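PDB 3V68: DUF2666 domain-containing protein from Pyrococcus furiosus, which is of unknown function, belongs to the DUF2666 family and probably binds double-stranded DNA. Local coordinates for residues 49-62 with 77-89. Residues are numbered along the deposited sequence; the frame is centred on the assembly and turned at random.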
# COMPACT_ATOMS: atom_id res chain seq x y z
N GLY A 49 -12.80 8.76 3.85
CA GLY A 49 -14.24 8.88 4.09
C GLY A 49 -14.98 10.07 3.49
O GLY A 49 -16.21 10.03 3.35
N GLU A 50 -14.25 11.14 3.16
CA GLU A 50 -14.84 12.32 2.52
C GLU A 50 -15.31 12.00 1.10
O GLU A 50 -16.27 12.61 0.61
CB GLU A 50 -13.84 13.49 2.48
CG GLU A 50 -13.38 14.00 3.86
CD GLU A 50 -12.02 14.71 3.84
OE1 GLU A 50 -11.20 14.47 2.93
OE2 GLU A 50 -11.76 15.51 4.77
N LYS A 51 -14.66 11.03 0.45
CA LYS A 51 -14.89 10.73 -0.96
C LYS A 51 -15.30 9.29 -1.25
O LYS A 51 -15.84 8.99 -2.32
CB LYS A 51 -13.63 11.06 -1.79
CG LYS A 51 -13.17 12.53 -1.74
CD LYS A 51 -14.28 13.50 -2.13
CE LYS A 51 -14.82 13.24 -3.53
NZ LYS A 51 -15.75 14.32 -3.95
N ILE A 52 -15.05 8.39 -0.30
CA ILE A 52 -15.34 6.97 -0.47
C ILE A 52 -16.05 6.45 0.78
O ILE A 52 -15.62 6.71 1.90
CB ILE A 52 -14.04 6.13 -0.74
CG1 ILE A 52 -13.35 6.59 -2.03
CG2 ILE A 52 -14.34 4.62 -0.80
CD1 ILE A 52 -11.88 6.16 -2.15
N ASP A 53 -17.15 5.73 0.58
CA ASP A 53 -17.86 5.08 1.67
C ASP A 53 -17.06 3.83 2.04
O ASP A 53 -17.30 2.75 1.50
CB ASP A 53 -19.28 4.71 1.24
CG ASP A 53 -20.10 4.03 2.35
OD1 ASP A 53 -19.55 3.70 3.42
OD2 ASP A 53 -21.30 3.81 2.12
N VAL A 54 -16.11 3.99 2.96
CA VAL A 54 -15.17 2.91 3.29
C VAL A 54 -15.84 1.74 4.02
O VAL A 54 -15.51 0.58 3.76
CB VAL A 54 -13.95 3.43 4.08
CG1 VAL A 54 -13.02 2.28 4.48
CG2 VAL A 54 -13.19 4.44 3.22
N ASN A 55 -16.78 2.04 4.91
CA ASN A 55 -17.54 0.97 5.57
C ASN A 55 -18.23 0.07 4.55
O ASN A 55 -18.15 -1.15 4.64
CB ASN A 55 -18.55 1.55 6.56
CG ASN A 55 -17.89 2.15 7.79
OD1 ASN A 55 -18.08 3.33 8.10
ND2 ASN A 55 -17.10 1.34 8.49
N GLY A 56 -18.88 0.68 3.56
CA GLY A 56 -19.51 -0.05 2.46
C GLY A 56 -18.49 -0.82 1.64
O GLY A 56 -18.73 -1.97 1.26
N LEU A 57 -17.36 -0.18 1.36
CA LEU A 57 -16.30 -0.79 0.55
C LEU A 57 -15.78 -2.09 1.16
O LEU A 57 -15.70 -3.11 0.49
CB LEU A 57 -15.15 0.20 0.33
CG LEU A 57 -13.95 -0.29 -0.49
CD1 LEU A 57 -14.32 -0.55 -1.95
CD2 LEU A 57 -12.83 0.73 -0.39
N LEU A 58 -15.44 -2.03 2.45
CA LEU A 58 -14.88 -3.18 3.15
C LEU A 58 -15.94 -4.22 3.52
O LEU A 58 -15.62 -5.30 4.02
CB LEU A 58 -14.10 -2.72 4.39
CG LEU A 58 -12.94 -1.75 4.15
CD1 LEU A 58 -12.31 -1.31 5.47
CD2 LEU A 58 -11.88 -2.34 3.22
N SER A 59 -17.21 -3.90 3.25
CA SER A 59 -18.32 -4.83 3.45
C SER A 59 -18.66 -5.63 2.19
O SER A 59 -19.52 -6.51 2.22
CB SER A 59 -19.56 -4.10 3.96
OG SER A 59 -19.33 -3.55 5.24
N ILE A 60 -17.98 -5.32 1.08
CA ILE A 60 -18.17 -6.05 -0.18
C ILE A 60 -17.70 -7.49 0.00
O ILE A 60 -16.60 -7.74 0.50
CB ILE A 60 -17.43 -5.38 -1.37
CG1 ILE A 60 -18.04 -4.01 -1.68
CG2 ILE A 60 -17.47 -6.28 -2.62
CD1 ILE A 60 -17.26 -3.20 -2.69
N LYS A 61 -18.55 -8.44 -0.39
CA LYS A 61 -18.25 -9.85 -0.23
C LYS A 61 -17.58 -10.44 -1.46
O LYS A 61 -18.12 -10.39 -2.57
CB LYS A 61 -19.51 -10.65 0.16
CG LYS A 61 -20.12 -10.24 1.51
CD LYS A 61 -19.48 -10.96 2.71
CE LYS A 61 -18.16 -10.33 3.16
NZ LYS A 61 -18.29 -8.90 3.58
N ILE A 62 -16.38 -10.96 -1.26
CA ILE A 62 -15.61 -11.61 -2.30
C ILE A 62 -15.37 -13.05 -1.84
O ILE A 62 -14.55 -13.31 -0.96
CB ILE A 62 -14.26 -10.89 -2.56
CG1 ILE A 62 -14.46 -9.38 -2.80
CG2 ILE A 62 -13.51 -11.54 -3.72
CD1 ILE A 62 -15.09 -9.00 -4.14
N LYS A 77 -18.99 -6.47 -12.26
CA LYS A 77 -19.89 -6.42 -11.11
C LYS A 77 -19.25 -5.69 -9.92
O LYS A 77 -19.86 -4.80 -9.33
CB LYS A 77 -20.32 -7.84 -10.70
CG LYS A 77 -21.08 -7.94 -9.38
CD LYS A 77 -21.44 -9.39 -9.08
CE LYS A 77 -21.79 -9.60 -7.62
NZ LYS A 77 -23.02 -8.88 -7.20
N VAL A 78 -18.02 -6.07 -9.59
CA VAL A 78 -17.34 -5.46 -8.45
C VAL A 78 -16.93 -4.02 -8.75
O VAL A 78 -17.03 -3.16 -7.88
CB VAL A 78 -16.15 -6.33 -7.96
CG1 VAL A 78 -15.23 -5.55 -7.01
CG2 VAL A 78 -16.68 -7.57 -7.26
N SER A 79 -16.52 -3.75 -9.99
CA SER A 79 -16.20 -2.39 -10.40
C SER A 79 -17.41 -1.46 -10.24
O SER A 79 -17.28 -0.33 -9.78
CB SER A 79 -15.67 -2.34 -11.83
OG SER A 79 -15.26 -1.03 -12.17
N ARG A 80 -18.58 -1.97 -10.61
CA ARG A 80 -19.84 -1.24 -10.44
C ARG A 80 -20.16 -1.01 -8.96
O ARG A 80 -20.58 0.09 -8.57
CB ARG A 80 -20.97 -1.98 -11.16
CG ARG A 80 -22.33 -1.27 -11.17
CD ARG A 80 -23.23 -1.77 -12.32
NE ARG A 80 -23.15 -3.21 -12.54
CZ ARG A 80 -22.48 -3.80 -13.53
NH1 ARG A 80 -21.81 -3.07 -14.42
NH2 ARG A 80 -22.48 -5.12 -13.64
N GLN A 81 -19.96 -2.05 -8.15
CA GLN A 81 -20.14 -1.95 -6.69
C GLN A 81 -19.25 -0.88 -6.08
O GLN A 81 -19.70 -0.09 -5.25
CB GLN A 81 -19.86 -3.29 -6.00
CG GLN A 81 -20.91 -4.37 -6.20
CD GLN A 81 -20.57 -5.65 -5.45
OE1 GLN A 81 -20.04 -6.59 -6.03
NE2 GLN A 81 -20.87 -5.68 -4.15
N ILE A 82 -17.99 -0.85 -6.50
CA ILE A 82 -17.03 0.14 -6.01
C ILE A 82 -17.44 1.56 -6.44
O ILE A 82 -17.40 2.49 -5.63
CB ILE A 82 -15.58 -0.18 -6.46
CG1 ILE A 82 -15.12 -1.50 -5.84
CG2 ILE A 82 -14.62 0.95 -6.09
CD1 ILE A 82 -13.83 -2.07 -6.43
N GLY A 83 -17.82 1.71 -7.71
CA GLY A 83 -18.25 2.99 -8.25
C GLY A 83 -19.39 3.61 -7.45
O GLY A 83 -19.41 4.81 -7.21
N ARG A 84 -20.31 2.76 -7.02
CA ARG A 84 -21.46 3.20 -6.22
C ARG A 84 -21.09 3.73 -4.84
O ARG A 84 -21.88 4.41 -4.19
CB ARG A 84 -22.50 2.09 -6.13
CG ARG A 84 -23.28 1.97 -7.41
CD ARG A 84 -24.20 0.79 -7.45
NE ARG A 84 -25.06 0.92 -8.61
CZ ARG A 84 -25.75 -0.07 -9.17
NH1 ARG A 84 -25.68 -1.30 -8.68
NH2 ARG A 84 -26.50 0.18 -10.23
N LEU A 85 -19.87 3.41 -4.40
CA LEU A 85 -19.40 3.82 -3.09
C LEU A 85 -18.51 5.07 -3.15
O LEU A 85 -18.02 5.54 -2.13
CB LEU A 85 -18.67 2.66 -2.41
CG LEU A 85 -19.52 1.42 -2.12
CD1 LEU A 85 -18.64 0.20 -1.95
CD2 LEU A 85 -20.41 1.62 -0.89
N VAL A 86 -18.33 5.60 -4.36
CA VAL A 86 -17.50 6.79 -4.57
C VAL A 86 -18.38 8.03 -4.73
O VAL A 86 -19.21 8.11 -5.65
CB VAL A 86 -16.56 6.63 -5.80
CG1 VAL A 86 -15.85 7.93 -6.11
CG2 VAL A 86 -15.54 5.52 -5.54
N MET A 87 -18.20 8.99 -3.82
CA MET A 87 -18.98 10.22 -3.82
C MET A 87 -18.35 11.27 -4.72
O MET A 87 -17.75 12.24 -4.26
CB MET A 87 -19.14 10.75 -2.39
CG MET A 87 -19.99 9.88 -1.47
SD MET A 87 -19.07 8.55 -0.65
CE MET A 87 -18.33 9.42 0.72
N GLU A 88 -18.50 11.06 -6.03
CA GLU A 88 -17.96 11.97 -7.03
C GLU A 88 -18.80 11.90 -8.29
O GLU A 88 -19.16 10.80 -8.73
CB GLU A 88 -16.49 11.64 -7.33
CG GLU A 88 -15.81 12.56 -8.34
CD GLU A 88 -15.90 14.03 -7.95
OE1 GLU A 88 -15.45 14.40 -6.85
OE2 GLU A 88 -16.42 14.83 -8.77
N ASP A 89 -19.10 13.06 -8.86
CA ASP A 89 -19.92 13.17 -10.06
C ASP A 89 -19.07 13.32 -11.31
O ASP A 89 -19.46 12.85 -12.38
CB ASP A 89 -20.88 14.36 -9.95
CG ASP A 89 -21.72 14.31 -8.69
OD1 ASP A 89 -22.00 15.40 -8.13
OD2 ASP A 89 -22.11 13.21 -8.25
O HOH W 1 -21.46 -7.53 -1.96
O HOH W 2 -19.65 -9.02 -4.86
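K51 NZ grips the 77-89 segment at two points: it bonds M87 O at 2.9 Å and forms a salt bridge with E88 OE1, reaching that oxygen on its anti side, 31° out of the carboxylate plane. Bends at chi2 and chi3 curl the lysine chain back to this pair, and Y247 OH is a further hydrogen-bond partner of the ammonium. With an alanine in place of K51, E88 OE1 would probably lose its countercharge and M87 O this donor. Beside the lysine the backbones bond twice, M87 N to K51 O at 2.8 Å and D53 N to L85 O at 2.9 Å, the latter nearly straight (175°). These bonds flank I52 and V86 in an isolated beta bridge, which ties the loop leading into helix 54-58 to the type I turn G83-V86. M87 bends over this loop, its CE 3.4 Å from G49 O. L85 lies against helix 54-58: CD1 touches L57 CA at 3.6 Å, the I60 side chain runs past L85 in the opposite direction, CD1 against CD1, and L85 CD2 rests on G56 CA at 3.8 Å, where a side chain would clash. I82 extends the apolar seam under L57 and I60, and I62 crosses V78 at about a right angle, CD1 meeting CG2. D53 N-caps helix 54-58 through OD1 to G56 N. One water joins Q81 OE1 to K61 O; a second, on Q81 NE2, reaches K61 N weakly. Helix 91-110 backs I82 and V86 through A101 and L97.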